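Local coordinates for protein beta-galactosidase (Bacillus circulans, PDB 4MAD) that probably catalyses the hydrolysis of terminal non-reducing beta-D-galactose residues in beta-D-galactosides, at residues I102-P107 and M244-W249; I109-E114 and N283-H288; S207-G212 and I217-N222; L166-E171 and G212-I217; V63-A68 and V88-T93. One frame throughout, in Å; residues are numbered along the deposited sequence.

Interaction 1 (I102-P107 and M244-W249); sequences IVRPGP and MCMEFW
Arg104 and Glu247 meet inside a (beta/alpha)8 barrel of glycoside hydrolase family 35. They come from strands 100-104 and 244-249, the third and seventh of the barrel. Along the first segment, Ile102 comes first. Its CB is directed toward the other strand, and the side chain stops just short of Met244 and Met246. Arg104 ends the strand and spans the gap. Its chain is bent at chi3 (64°), and the guanidinium arrives edge-on at the carboxylate of Glu247. The two planes are turned 47° apart. Arg104 NH2 and Glu247 OE2 form a nearly straight salt bridge modelled at 2.4 Å, a length so short that its exact value is doubtful. NH1 of Arg104 adds a weak bond to the same OE2 of Glu247 at 3.2 Å. Arg104 thus contacts one oxygen of this carboxylate. Met246 CG lies over one face of the guanidinium, 4.4 Å from Arg104 CZ. Asn170 is a further, weak partner of Arg104 NH2. Beyond Arg104 the chain leaves the barrel, and Pro107 packs on helix 135-152. Glu247 is the predicted nucleophile, and the predicted proton donor Glu171 is about 4 Å away between side chains. The other oxygen is held within its own strand: Glu247 OE1 lies almost in the plane of the Trp249 ring, and Trp249 NE1 donates to its anti lone pair at 2.9 Å.

Interaction 2 (I109-E114 and N283-H288); sequences ICAEWE and NFYMAH
Tyr285 brings its hydroxyl up to the backbone of Ala111 and the carboxylate of Glu112. Tyr285 OH is 3.6 Å from Ala111 O and 3.7 Å from Ala111 CB. Glu112 OE1 lies 3.8 Å from Tyr285 OH and meets the ring obliquely. These are packing distances. The polar link is Tyr313, whose hydroxyl is hydrogen-bonded both to Tyr285 OH and to Glu112 OE1. Glu112 is bent at chi2 (80°), which folds its carboxylate back toward the tyrosine. Its plane stands 82° from the ring. The contact lies at the mouth of the (beta/alpha)8 barrel, where the loop after strand 100-104 meets the end of strand 281-284. With CG opposite the backbone N (chi1 -163°), the Tyr285 ring reaches out to both residues. The peptide bond leading to Met286 is cis. Met286 SD sits over the centre of the Tyr285 ring, 3.2 Å above its plane, a Met-aromatic contact. Ala111 O is satisfied by Arg42 NH2. Glu112 lines the pocket that holds a 2-(2-methoxyethoxy)ethanol molecule.

Interaction 3 (S207-G212 and I217-N222); sequences SMLSGG and IFETVN
Leu209 and Glu219 form the tight part of this contact between helix 206-212 and strand 218-223. One methyl of the leucine does most of the touching. Leu209 CD2 lies 3.7 Å from Glu219 OE2 and 4.0 Å from Glu219 CG. The same methyl reaches Val221 CG1 at 4.3 Å. The glutamate runs out opposite its backbone N (chi1 174°) and then bends at chi2 (75°), which sets its carboxylate between the strand and the helix. At the helix end Gly212 C is 4.5 Å from Glu219 OE2, a looser approach. The carboxylate is buried. Its OE1 has Thr200 OG1 as hydrogen-bond partner, though the placing of OE1 is somewhat doubtful, while OE2 lies close to the carboxylate of Asp202. That nearness of like charges would probably raise the pKa of one of the two acids. On the loose side, Ser207 and Ser210 are exposed residues of the helix and make no contact with the strand. The short segments run roughly antiparallel, at 146°, with their axes 10.6 Å apart. They belong to one beta-alpha-beta unit of the barrel: strand 197-202, helix 206-212, strand 218-223. The next helix, 227-237, adds to the packing. Its Leu234 packs on Glu219 and Val221, and its Tyr237 packs on Leu209.

Interaction 4 (L166-E171 and G212-I217); sequences LQIENE and GMIEGI
Ile168 uses two branches to touch two isoleucines of the other segment. Its CG2 lies 3.8 Å from Ile214 CD1. Its CD1 lies 4.2 Å from Ile217 CD1, and these two side chains cross at about a right angle. Chi1 of Ile168 (-68°) places CG2 opposite the backbone N, so the short branch goes to Ile214 and the long one to Ile217. Both contacts are apolar. Ile214 and Ile217 are the end residues of a type II beta turn, closed by the bond from Ile217 N to Ile214 O at 3.0 Å. The turn brings both side chains to the same partner, while Glu215 and Gly216 between them are exposed. Glu215 O is held by Arg186 NH1. Glu169, next in the chain after Ile168, is tied to its surroundings: its carboxylate forms a salt bridge with Arg131 and a hydrogen bond with Tyr181. Asn170 N also donates to Glu169 OE1 at 3.0 Å, from above the carboxylate plane. Asn170 and Glu171 follow strand 163-167, the position of the Asn-Glu pair in clan GH-A, and Glu171 is the predicted proton donor. The isoleucine cluster lies outside the barrel. Helix 179-192 packs on Ile214 and Ile217 with Leu182 and Arg186. Strand 197-202 lies beside all three isoleucines through Leu198 and Thr200.

Interaction 5 (V63-A68 and V88-T93); sequences VETYVA and VRFIKT
Phe90 lays one end of its ring beside Thr65, the two side chains sliding past each other in opposite directions. Phe90 CE2 is 4.1 Å from both Thr65 CB and Thr65 CG2. Phe90 CZ reaches Val63 CG2 at 4.5 Å. Both partners meet the ring obliquely. The threonine is turned by its hydroxyl: Thr65 OG1 donates to Tyr66 O at 2.8 Å, in the carbonyl plane and on a lone pair. This bond goes with OG1 opposite the backbone N (chi1 -172°), which leaves CG2 in the crowded position between N and C, facing the phenylalanine. The contact packs helix 87-97 on the outer face of strand 62-66, the second strand of the (beta/alpha)8 barrel. Glu64, between the two contacting residues, points the other way, into the barrel. Trp48 of helix 48-58 meets the Phe90 ring edge-to-face. On the helix, Thr93 OG1 and Thr93 N both donate to Arg89 O, from opposite faces of its carbonyl plane, the hydroxyl at 2.8 Å.

How the interactions relate
From the N terminus, interaction 5 closes first, joining strand 62-66 to helix 87-97. Interaction 1 opens next, on strand 100-104, and interaction 2 just after. Interaction 1 closes at strand 244-249 and interaction 2 after strand 281-284, so the two cross. Interactions 3 and 4 are nested within both loops. They cross each other, share Gly212 and Ile217, and are bonded through Asn222 and Glu171. Interaction 4 joins the end of strand 163-167 to the loop between helix 206-212 and strand 218-223. Tyr66 links interactions 5 and 4 through Asn170, and Glu64 links interaction 5 to Asn283 of interaction 2. Interactions 1 and 2 lie at the predicted active site. Interactions 3 and 5 pack helices outside the barrel.

Interaction 1 (I102-P107 and M244-W249)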
# COMPACT_ATOMS: atom_id res chain seq x y z
N ILE A 102 -17.77 -5.78 6.20
CA ILE A 102 -18.04 -4.77 5.20
C ILE A 102 -16.89 -4.87 4.20
O ILE A 102 -15.79 -4.97 4.60
CB ILE A 102 -18.06 -3.38 5.80
CG1 ILE A 102 -19.26 -3.21 6.73
CG2 ILE A 102 -18.13 -2.35 4.75
CD1 ILE A 102 -19.29 -1.95 7.48
N VAL A 103 -17.21 -4.90 2.93
CA VAL A 103 -16.23 -4.99 1.88
C VAL A 103 -16.29 -3.70 1.08
O VAL A 103 -17.33 -3.25 0.77
CB VAL A 103 -16.51 -6.14 0.96
CG1 VAL A 103 -15.52 -6.20 -0.12
CG2 VAL A 103 -16.48 -7.37 1.67
N ARG A 104 -15.18 -3.22 0.72
CA ARG A 104 -15.10 -1.95 0.08
C ARG A 104 -14.34 -2.16 -1.25
O ARG A 104 -13.16 -2.15 -1.27
CB ARG A 104 -14.39 -0.92 0.97
CG ARG A 104 -15.14 -0.58 2.24
CD ARG A 104 -14.39 0.37 3.17
NE ARG A 104 -14.19 1.68 2.56
CZ ARG A 104 -13.47 2.65 3.10
NH1 ARG A 104 -12.88 2.46 4.27
NH2 ARG A 104 -13.35 3.81 2.48
N PRO A 105 -14.96 -2.63 -2.32
CA PRO A 105 -14.32 -3.17 -3.51
C PRO A 105 -13.75 -2.14 -4.51
O PRO A 105 -13.19 -2.53 -5.48
CB PRO A 105 -15.41 -3.98 -4.14
CG PRO A 105 -16.58 -3.31 -3.79
CD PRO A 105 -16.40 -2.74 -2.44
N GLY A 106 -13.84 -0.87 -4.18
CA GLY A 106 -13.30 0.15 -5.03
C GLY A 106 -14.10 0.34 -6.30
O GLY A 106 -15.23 0.65 -6.21
N PRO A 107 -13.51 0.24 -7.48
CA PRO A 107 -12.23 -0.36 -7.77
C PRO A 107 -10.95 0.38 -7.42
O PRO A 107 -9.92 -0.22 -7.42
CB PRO A 107 -12.29 -0.62 -9.25
CG PRO A 107 -13.21 0.29 -9.76
CD PRO A 107 -14.13 0.77 -8.70
N MET A 244 -23.06 7.47 10.01
CA MET A 244 -21.89 6.62 10.13
C MET A 244 -20.58 7.29 9.69
O MET A 244 -20.51 7.84 8.67
CB MET A 244 -22.04 5.33 9.37
CG MET A 244 -20.94 4.39 9.68
SD MET A 244 -21.37 2.76 9.21
CE MET A 244 -20.08 1.85 9.87
N CYS A 245 -19.55 7.18 10.50
CA CYS A 245 -18.22 7.58 10.11
C CYS A 245 -17.53 6.37 9.54
O CYS A 245 -17.15 5.52 10.24
CB CYS A 245 -17.46 8.04 11.33
SG CYS A 245 -15.76 8.48 10.97
N MET A 246 -17.47 6.27 8.24
CA MET A 246 -16.87 5.12 7.60
C MET A 246 -15.34 4.96 7.70
O MET A 246 -14.87 3.88 7.62
CB MET A 246 -17.38 5.01 6.19
CG MET A 246 -16.96 3.83 5.52
SD MET A 246 -17.50 2.25 6.13
CE MET A 246 -19.17 2.53 6.45
N GLU A 247 -14.63 6.06 7.88
CA GLU A 247 -13.25 6.07 8.27
C GLU A 247 -13.05 7.12 9.39
O GLU A 247 -13.09 8.26 9.16
CB GLU A 247 -12.32 6.37 7.09
CG GLU A 247 -12.56 5.53 5.86
CD GLU A 247 -11.70 5.95 4.67
OE1 GLU A 247 -10.86 6.84 4.84
OE2 GLU A 247 -11.95 5.42 3.59
N PHE A 248 -12.86 6.66 10.60
CA PHE A 248 -12.46 7.52 11.70
C PHE A 248 -10.95 7.37 11.78
O PHE A 248 -10.44 6.38 12.23
CB PHE A 248 -13.16 7.08 12.99
CG PHE A 248 -12.63 7.71 14.26
CD1 PHE A 248 -12.20 9.01 14.31
CD2 PHE A 248 -12.59 7.00 15.44
CE1 PHE A 248 -11.75 9.52 15.51
CE2 PHE A 248 -12.12 7.54 16.55
CZ PHE A 248 -11.73 8.80 16.59
N TRP A 249 -10.26 8.40 11.33
CA TRP A 249 -8.83 8.39 11.23
C TRP A 249 -8.27 8.67 12.63
O TRP A 249 -7.96 9.77 12.96
CB TRP A 249 -8.30 9.44 10.21
CG TRP A 249 -8.90 9.31 8.87
CD1 TRP A 249 -9.10 8.18 8.23
CD2 TRP A 249 -9.37 10.35 8.02
NE1 TRP A 249 -9.67 8.41 7.03
CE2 TRP A 249 -9.87 9.75 6.89
CE3 TRP A 249 -9.44 11.72 8.13
CZ2 TRP A 249 -10.42 10.47 5.86
CZ3 TRP A 249 -9.99 12.42 7.12
CH2 TRP A 249 -10.46 11.81 6.01

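Interaction 2 (I109-E114 and N283-H288)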
# COMPACT_ATOMS: atom_id res chain seq x y z
N ILE A 109 -9.27 2.18 -4.29
CA ILE A 109 -9.39 2.10 -2.85
C ILE A 109 -8.55 3.14 -2.11
O ILE A 109 -8.73 3.39 -0.98
CB ILE A 109 -9.06 0.70 -2.36
CG1 ILE A 109 -7.63 0.33 -2.73
CG2 ILE A 109 -10.02 -0.34 -2.94
CD1 ILE A 109 -7.06 -0.75 -1.93
N CYS A 110 -7.67 3.80 -2.84
CA CYS A 110 -6.86 4.84 -2.25
C CYS A 110 -6.05 4.06 -1.22
O CYS A 110 -5.34 3.20 -1.56
CB CYS A 110 -7.69 5.92 -1.63
SG CYS A 110 -6.72 7.33 -1.17
N ALA A 111 -6.20 4.43 0.05
CA ALA A 111 -5.67 3.63 1.17
C ALA A 111 -4.17 3.73 1.46
O ALA A 111 -3.69 3.11 2.41
CB ALA A 111 -6.08 2.17 1.00
N GLU A 112 -3.43 4.48 0.66
CA GLU A 112 -2.01 4.61 0.85
C GLU A 112 -1.30 3.38 0.29
O GLU A 112 -0.37 2.94 0.84
CB GLU A 112 -1.67 4.78 2.33
CG GLU A 112 -1.96 6.12 2.89
CD GLU A 112 -3.40 6.31 3.23
OE1 GLU A 112 -3.90 5.63 4.07
OE2 GLU A 112 -4.02 7.19 2.72
N TRP A 113 -1.84 2.86 -0.79
CA TRP A 113 -1.42 1.62 -1.44
C TRP A 113 -1.10 1.89 -2.90
O TRP A 113 -1.73 2.68 -3.50
CB TRP A 113 -2.58 0.61 -1.37
CG TRP A 113 -2.34 -0.75 -1.85
CD1 TRP A 113 -2.80 -1.28 -3.01
CD2 TRP A 113 -1.68 -1.80 -1.18
NE1 TRP A 113 -2.42 -2.55 -3.13
CE2 TRP A 113 -1.71 -2.90 -2.03
CE3 TRP A 113 -1.00 -1.91 0.02
CZ2 TRP A 113 -1.13 -4.10 -1.69
CZ3 TRP A 113 -0.41 -3.09 0.32
CH2 TRP A 113 -0.51 -4.17 -0.50
N GLU A 114 -0.19 1.12 -3.48
CA GLU A 114 0.33 1.44 -4.79
C GLU A 114 -0.82 1.72 -5.76
O GLU A 114 -1.67 0.93 -5.92
CB GLU A 114 1.14 0.25 -5.31
CG GLU A 114 2.52 0.54 -5.79
CD GLU A 114 2.60 0.96 -7.24
OE1 GLU A 114 3.57 1.61 -7.59
OE2 GLU A 114 1.69 0.62 -7.95
N ASN A 283 -16.36 3.20 11.86
CA ASN A 283 -15.33 2.29 11.39
C ASN A 283 -13.96 2.87 11.68
O ASN A 283 -13.63 3.85 11.15
CB ASN A 283 -15.49 2.03 9.91
CG ASN A 283 -14.51 1.03 9.38
OD1 ASN A 283 -14.24 0.02 10.00
ND2 ASN A 283 -14.00 1.30 8.19
N PHE A 284 -13.20 2.24 12.54
CA PHE A 284 -11.92 2.73 12.91
C PHE A 284 -10.93 2.49 11.74
O PHE A 284 -10.78 1.39 11.31
CB PHE A 284 -11.43 2.03 14.18
CG PHE A 284 -11.80 2.71 15.44
CD1 PHE A 284 -10.87 3.29 16.19
CD2 PHE A 284 -13.08 2.74 15.86
CE1 PHE A 284 -11.22 3.93 17.33
CE2 PHE A 284 -13.41 3.36 17.00
CZ PHE A 284 -12.48 3.95 17.73
N TYR A 285 -10.26 3.55 11.29
CA TYR A 285 -9.23 3.46 10.30
C TYR A 285 -7.88 3.94 10.86
O TYR A 285 -7.72 5.09 11.09
CB TYR A 285 -9.62 4.30 9.11
CG TYR A 285 -8.83 3.96 7.88
CD1 TYR A 285 -9.36 3.19 6.87
CD2 TYR A 285 -7.52 4.33 7.77
CE1 TYR A 285 -8.62 2.87 5.77
CE2 TYR A 285 -6.78 3.98 6.70
CZ TYR A 285 -7.32 3.27 5.69
OH TYR A 285 -6.56 2.94 4.63
N MET A 286 -6.91 3.05 11.07
CA MET A 286 -7.00 1.61 10.91
C MET A 286 -7.11 0.93 12.29
O MET A 286 -6.52 1.39 13.21
CB MET A 286 -5.75 1.08 10.26
CG MET A 286 -5.52 1.48 8.88
SD MET A 286 -6.59 0.82 7.71
CE MET A 286 -6.19 -0.87 7.85
N ALA A 287 -7.90 -0.11 12.41
CA ALA A 287 -7.89 -0.84 13.65
C ALA A 287 -6.63 -1.66 13.83
O ALA A 287 -6.01 -1.60 14.79
CB ALA A 287 -9.07 -1.75 13.77
N HIS A 288 -6.35 -2.45 12.82
CA HIS A 288 -5.06 -3.03 12.58
C HIS A 288 -4.53 -2.62 11.19
O HIS A 288 -5.14 -2.87 10.23
CB HIS A 288 -5.14 -4.53 12.67
CG HIS A 288 -3.84 -5.21 12.39
ND1 HIS A 288 -2.75 -5.04 13.19
CD2 HIS A 288 -3.44 -5.98 11.35
CE1 HIS A 288 -1.74 -5.71 12.67
NE2 HIS A 288 -2.15 -6.32 11.59

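Interaction 3 (S207-G212 and I217-N222)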
# COMPACT_ATOMS: atom_id res chain seq x y z
N SER A 207 -18.44 20.21 -1.64
CA SER A 207 -17.94 19.76 -2.92
C SER A 207 -17.88 18.24 -2.93
O SER A 207 -18.19 17.63 -3.88
CB SER A 207 -16.57 20.32 -3.21
OG SER A 207 -15.61 19.79 -2.36
N MET A 208 -17.40 17.65 -1.86
CA MET A 208 -17.26 16.21 -1.82
C MET A 208 -18.58 15.44 -1.81
O MET A 208 -18.72 14.45 -2.42
CB MET A 208 -16.39 15.80 -0.64
CG MET A 208 -15.03 16.41 -0.71
SD MET A 208 -14.18 16.15 0.83
CE MET A 208 -12.53 16.67 0.39
N LEU A 209 -19.50 15.91 -1.02
CA LEU A 209 -20.81 15.33 -0.98
C LEU A 209 -21.57 15.52 -2.31
O LEU A 209 -22.24 14.64 -2.76
CB LEU A 209 -21.61 15.91 0.16
CG LEU A 209 -21.00 15.64 1.51
CD1 LEU A 209 -21.62 16.49 2.52
CD2 LEU A 209 -21.29 14.21 1.84
N SER A 210 -21.46 16.68 -2.91
CA SER A 210 -22.12 16.84 -4.19
C SER A 210 -21.52 15.91 -5.25
O SER A 210 -22.21 15.34 -6.02
CB SER A 210 -22.10 18.28 -4.71
OG SER A 210 -22.65 19.18 -3.82
N GLY A 211 -20.22 15.83 -5.30
CA GLY A 211 -19.57 14.98 -6.26
C GLY A 211 -19.70 13.50 -6.08
O GLY A 211 -19.73 12.76 -7.01
N GLY A 212 -19.64 13.08 -4.83
CA GLY A 212 -19.61 11.67 -4.52
C GLY A 212 -20.86 10.88 -4.18
O GLY A 212 -20.80 9.71 -4.18
N ILE A 217 -28.57 6.02 -2.92
CA ILE A 217 -27.54 5.33 -2.15
C ILE A 217 -27.15 6.04 -0.83
O ILE A 217 -26.86 7.19 -0.83
CB ILE A 217 -26.29 5.11 -3.03
CG1 ILE A 217 -26.61 4.20 -4.22
CG2 ILE A 217 -25.23 4.54 -2.25
CD1 ILE A 217 -27.05 2.86 -3.87
N PHE A 218 -27.12 5.29 0.26
CA PHE A 218 -26.76 5.78 1.59
C PHE A 218 -25.35 6.37 1.54
O PHE A 218 -24.48 5.79 1.01
CB PHE A 218 -26.81 4.58 2.54
CG PHE A 218 -26.48 4.88 3.97
CD1 PHE A 218 -27.13 5.84 4.67
CD2 PHE A 218 -25.52 4.16 4.62
CE1 PHE A 218 -26.81 6.10 5.95
CE2 PHE A 218 -25.21 4.43 5.90
CZ PHE A 218 -25.85 5.39 6.55
N GLU A 219 -25.16 7.51 2.18
CA GLU A 219 -23.86 8.14 2.29
C GLU A 219 -23.32 8.13 3.73
O GLU A 219 -24.06 8.26 4.67
CB GLU A 219 -23.86 9.56 1.71
CG GLU A 219 -22.63 10.40 1.88
CD GLU A 219 -21.48 10.01 0.95
OE1 GLU A 219 -21.16 8.85 0.94
OE2 GLU A 219 -20.92 10.87 0.28
N THR A 220 -22.02 7.98 3.85
CA THR A 220 -21.32 8.03 5.12
C THR A 220 -20.23 9.08 4.99
O THR A 220 -19.93 9.43 3.92
CB THR A 220 -20.70 6.69 5.46
OG1 THR A 220 -19.81 6.28 4.44
CG2 THR A 220 -21.77 5.64 5.66
N VAL A 221 -19.63 9.61 5.99
CA VAL A 221 -18.47 10.47 5.94
C VAL A 221 -17.27 9.94 6.71
O VAL A 221 -17.43 9.12 7.60
CB VAL A 221 -18.81 11.87 6.48
CG1 VAL A 221 -19.85 12.55 5.59
CG2 VAL A 221 -19.31 11.78 7.91
N ASN A 222 -16.15 10.54 6.29
CA ASN A 222 -14.87 10.20 6.81
C ASN A 222 -14.20 11.38 7.47
O ASN A 222 -14.20 12.42 6.93
CB ASN A 222 -14.02 9.71 5.65
CG ASN A 222 -14.61 8.52 4.96
OD1 ASN A 222 -15.36 7.80 5.53
ND2 ASN A 222 -14.18 8.29 3.74

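Interaction 4 (L166-E171 and G212-I217)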
# COMPACT_ATOMS: atom_id res chain seq x y z
N LEU A 166 -21.51 -3.17 1.25
CA LEU A 166 -20.43 -2.86 0.38
C LEU A 166 -20.39 -1.40 -0.05
O LEU A 166 -21.40 -0.81 -0.26
CB LEU A 166 -20.53 -3.74 -0.84
CG LEU A 166 -20.51 -5.23 -0.65
CD1 LEU A 166 -21.90 -5.73 -0.71
CD2 LEU A 166 -19.70 -5.88 -1.70
N GLN A 167 -19.18 -0.87 -0.20
CA GLN A 167 -19.01 0.51 -0.64
C GLN A 167 -18.88 0.59 -2.14
O GLN A 167 -18.26 -0.22 -2.70
CB GLN A 167 -17.77 1.12 -0.03
CG GLN A 167 -17.73 2.61 -0.14
CD GLN A 167 -16.50 3.22 0.44
OE1 GLN A 167 -15.47 3.26 -0.21
NE2 GLN A 167 -16.58 3.67 1.65
N ILE A 168 -19.45 1.61 -2.73
CA ILE A 168 -19.40 1.78 -4.14
C ILE A 168 -18.17 2.49 -4.60
O ILE A 168 -17.41 1.88 -5.23
CB ILE A 168 -20.69 2.34 -4.73
CG1 ILE A 168 -21.78 1.28 -4.59
CG2 ILE A 168 -20.46 2.69 -6.15
CD1 ILE A 168 -23.09 1.76 -4.70
N GLU A 169 -17.89 3.71 -4.32
CA GLU A 169 -16.54 3.95 -4.91
C GLU A 169 -15.77 4.15 -3.62
O GLU A 169 -16.06 3.63 -2.63
CB GLU A 169 -16.55 5.15 -5.85
CG GLU A 169 -15.90 4.99 -7.18
CD GLU A 169 -14.58 5.71 -7.24
OE1 GLU A 169 -14.18 6.33 -6.28
OE2 GLU A 169 -13.95 5.61 -8.26
N ASN A 170 -14.72 4.89 -3.74
CA ASN A 170 -14.20 5.58 -2.58
C ASN A 170 -13.91 7.05 -2.54
O ASN A 170 -13.14 7.53 -3.31
CB ASN A 170 -12.94 4.78 -2.36
CG ASN A 170 -12.29 5.08 -1.03
OD1 ASN A 170 -12.70 4.58 -0.05
ND2 ASN A 170 -11.30 5.92 -1.02
N GLU A 171 -14.59 7.76 -1.67
CA GLU A 171 -14.37 9.17 -1.55
C GLU A 171 -14.36 9.83 -2.95
O GLU A 171 -13.50 10.59 -3.27
CB GLU A 171 -13.08 9.44 -0.78
CG GLU A 171 -13.16 9.23 0.69
CD GLU A 171 -12.01 9.85 1.52
OE1 GLU A 171 -10.91 9.94 0.99
OE2 GLU A 171 -12.26 10.20 2.68
N GLY A 212 -19.64 13.08 -4.83
CA GLY A 212 -19.61 11.67 -4.52
C GLY A 212 -20.86 10.88 -4.18
O GLY A 212 -20.80 9.71 -4.18
N MET A 213 -21.96 11.54 -3.84
CA MET A 213 -23.19 10.83 -3.54
C MET A 213 -23.83 10.33 -4.83
O MET A 213 -23.70 10.94 -5.86
CB MET A 213 -24.15 11.69 -2.74
CG MET A 213 -23.60 12.22 -1.46
SD MET A 213 -24.73 13.22 -0.50
CE MET A 213 -26.09 12.12 -0.44
N ILE A 214 -24.48 9.18 -4.72
CA ILE A 214 -25.23 8.59 -5.78
C ILE A 214 -26.74 8.52 -5.46
O ILE A 214 -27.14 8.19 -4.39
CB ILE A 214 -24.76 7.19 -6.13
CG1 ILE A 214 -23.24 7.07 -6.07
CG2 ILE A 214 -25.23 6.85 -7.48
CD1 ILE A 214 -22.75 5.71 -6.23
N GLU A 215 -27.55 8.83 -6.45
CA GLU A 215 -28.94 8.82 -6.23
C GLU A 215 -29.31 7.42 -5.81
O GLU A 215 -28.91 6.47 -6.40
CB GLU A 215 -29.70 9.23 -7.50
CG GLU A 215 -31.16 9.22 -7.37
CD GLU A 215 -31.71 10.17 -6.30
OE1 GLU A 215 -30.99 10.50 -5.36
OE2 GLU A 215 -32.88 10.58 -6.39
N GLY A 216 -30.10 7.36 -4.76
CA GLY A 216 -30.62 6.16 -4.18
C GLY A 216 -29.72 5.44 -3.21
O GLY A 216 -30.07 4.42 -2.74
N ILE A 217 -28.57 6.02 -2.92
CA ILE A 217 -27.54 5.33 -2.15
C ILE A 217 -27.15 6.04 -0.83
O ILE A 217 -26.86 7.19 -0.83
CB ILE A 217 -26.29 5.11 -3.03
CG1 ILE A 217 -26.61 4.20 -4.22
CG2 ILE A 217 -25.23 4.54 -2.25
CD1 ILE A 217 -27.05 2.86 -3.87

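Interaction 5 (V63-A68 and V88-T93)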
# COMPACT_ATOMS: atom_id res chain seq x y z
N VAL A 63 -15.75 -6.09 10.86
CA VAL A 63 -14.45 -5.79 10.30
C VAL A 63 -14.69 -5.33 8.86
O VAL A 63 -15.58 -5.77 8.22
CB VAL A 63 -13.45 -6.97 10.31
CG1 VAL A 63 -13.93 -8.12 9.51
CG2 VAL A 63 -12.13 -6.54 9.82
N GLU A 64 -13.88 -4.37 8.42
CA GLU A 64 -14.03 -3.79 7.14
C GLU A 64 -12.71 -3.88 6.41
O GLU A 64 -11.71 -3.57 6.96
CB GLU A 64 -14.43 -2.33 7.25
CG GLU A 64 -14.47 -1.55 5.99
CD GLU A 64 -13.09 -0.99 5.65
OE1 GLU A 64 -12.50 -0.31 6.47
OE2 GLU A 64 -12.64 -1.28 4.56
N THR A 65 -12.75 -4.30 5.15
CA THR A 65 -11.57 -4.32 4.35
C THR A 65 -11.82 -3.79 2.96
O THR A 65 -12.84 -4.00 2.42
CB THR A 65 -10.99 -5.72 4.22
OG1 THR A 65 -9.73 -5.67 3.56
CG2 THR A 65 -11.92 -6.59 3.45
N TYR A 66 -10.84 -3.12 2.40
CA TYR A 66 -10.78 -2.85 0.99
C TYR A 66 -10.43 -4.13 0.24
O TYR A 66 -10.01 -5.06 0.84
CB TYR A 66 -9.68 -1.85 0.67
CG TYR A 66 -9.96 -0.42 0.95
CD1 TYR A 66 -11.01 0.25 0.39
CD2 TYR A 66 -9.10 0.31 1.73
CE1 TYR A 66 -11.21 1.59 0.64
CE2 TYR A 66 -9.30 1.60 1.97
CZ TYR A 66 -10.35 2.27 1.43
OH TYR A 66 -10.55 3.59 1.70
N VAL A 67 -10.63 -4.12 -1.07
CA VAL A 67 -10.13 -5.15 -1.98
C VAL A 67 -9.12 -4.54 -2.94
O VAL A 67 -9.44 -3.63 -3.58
CB VAL A 67 -11.23 -5.74 -2.87
CG1 VAL A 67 -10.69 -6.80 -3.68
CG2 VAL A 67 -12.41 -6.25 -2.05
N ALA A 68 -7.94 -5.13 -3.07
CA ALA A 68 -6.86 -4.55 -3.82
C ALA A 68 -6.82 -5.18 -5.22
O ALA A 68 -6.33 -6.23 -5.40
CB ALA A 68 -5.58 -4.79 -3.11
N VAL A 88 -11.17 -14.74 0.21
CA VAL A 88 -12.16 -15.63 0.72
C VAL A 88 -11.80 -16.22 2.11
O VAL A 88 -12.59 -16.22 3.00
CB VAL A 88 -12.47 -16.69 -0.30
CG1 VAL A 88 -13.37 -17.73 0.23
CG2 VAL A 88 -13.10 -16.06 -1.49
N ARG A 89 -10.58 -16.65 2.29
CA ARG A 89 -10.13 -17.18 3.54
C ARG A 89 -10.22 -16.11 4.62
O ARG A 89 -10.63 -16.37 5.69
CB ARG A 89 -8.72 -17.67 3.40
CG ARG A 89 -8.11 -18.23 4.67
CD ARG A 89 -6.64 -18.54 4.52
NE ARG A 89 -6.01 -18.79 5.80
CZ ARG A 89 -4.77 -19.15 5.97
NH1 ARG A 89 -3.98 -19.31 4.94
NH2 ARG A 89 -4.32 -19.37 7.19
N PHE A 90 -9.84 -14.89 4.27
CA PHE A 90 -9.82 -13.86 5.26
C PHE A 90 -11.23 -13.62 5.77
O PHE A 90 -11.46 -13.60 6.94
CB PHE A 90 -9.25 -12.58 4.66
CG PHE A 90 -9.42 -11.37 5.54
CD1 PHE A 90 -8.61 -11.15 6.59
CD2 PHE A 90 -10.38 -10.45 5.30
CE1 PHE A 90 -8.76 -10.08 7.37
CE2 PHE A 90 -10.53 -9.38 6.09
CZ PHE A 90 -9.73 -9.20 7.10
N ILE A 91 -12.15 -13.48 4.83
CA ILE A 91 -13.52 -13.26 5.19
C ILE A 91 -14.18 -14.43 5.99
O ILE A 91 -14.83 -14.21 6.94
CB ILE A 91 -14.36 -12.91 3.97
CG1 ILE A 91 -13.83 -11.60 3.37
CG2 ILE A 91 -15.82 -12.85 4.33
CD1 ILE A 91 -14.58 -11.14 2.22
N LYS A 92 -13.90 -15.64 5.60
CA LYS A 92 -14.33 -16.80 6.38
C LYS A 92 -13.73 -16.77 7.77
O LYS A 92 -14.34 -17.21 8.67
CB LYS A 92 -13.96 -18.08 5.70
CG LYS A 92 -14.86 -18.40 4.59
CD LYS A 92 -14.32 -19.55 3.80
CE LYS A 92 -15.35 -20.11 2.93
NZ LYS A 92 -14.90 -21.38 2.42
N THR A 93 -12.54 -16.25 7.91
CA THR A 93 -11.94 -16.13 9.21
C THR A 93 -12.72 -15.17 10.12
O THR A 93 -12.91 -15.43 11.27
CB THR A 93 -10.45 -15.82 9.16
OG1 THR A 93 -9.81 -16.75 8.30
CG2 THR A 93 -9.83 -15.89 10.54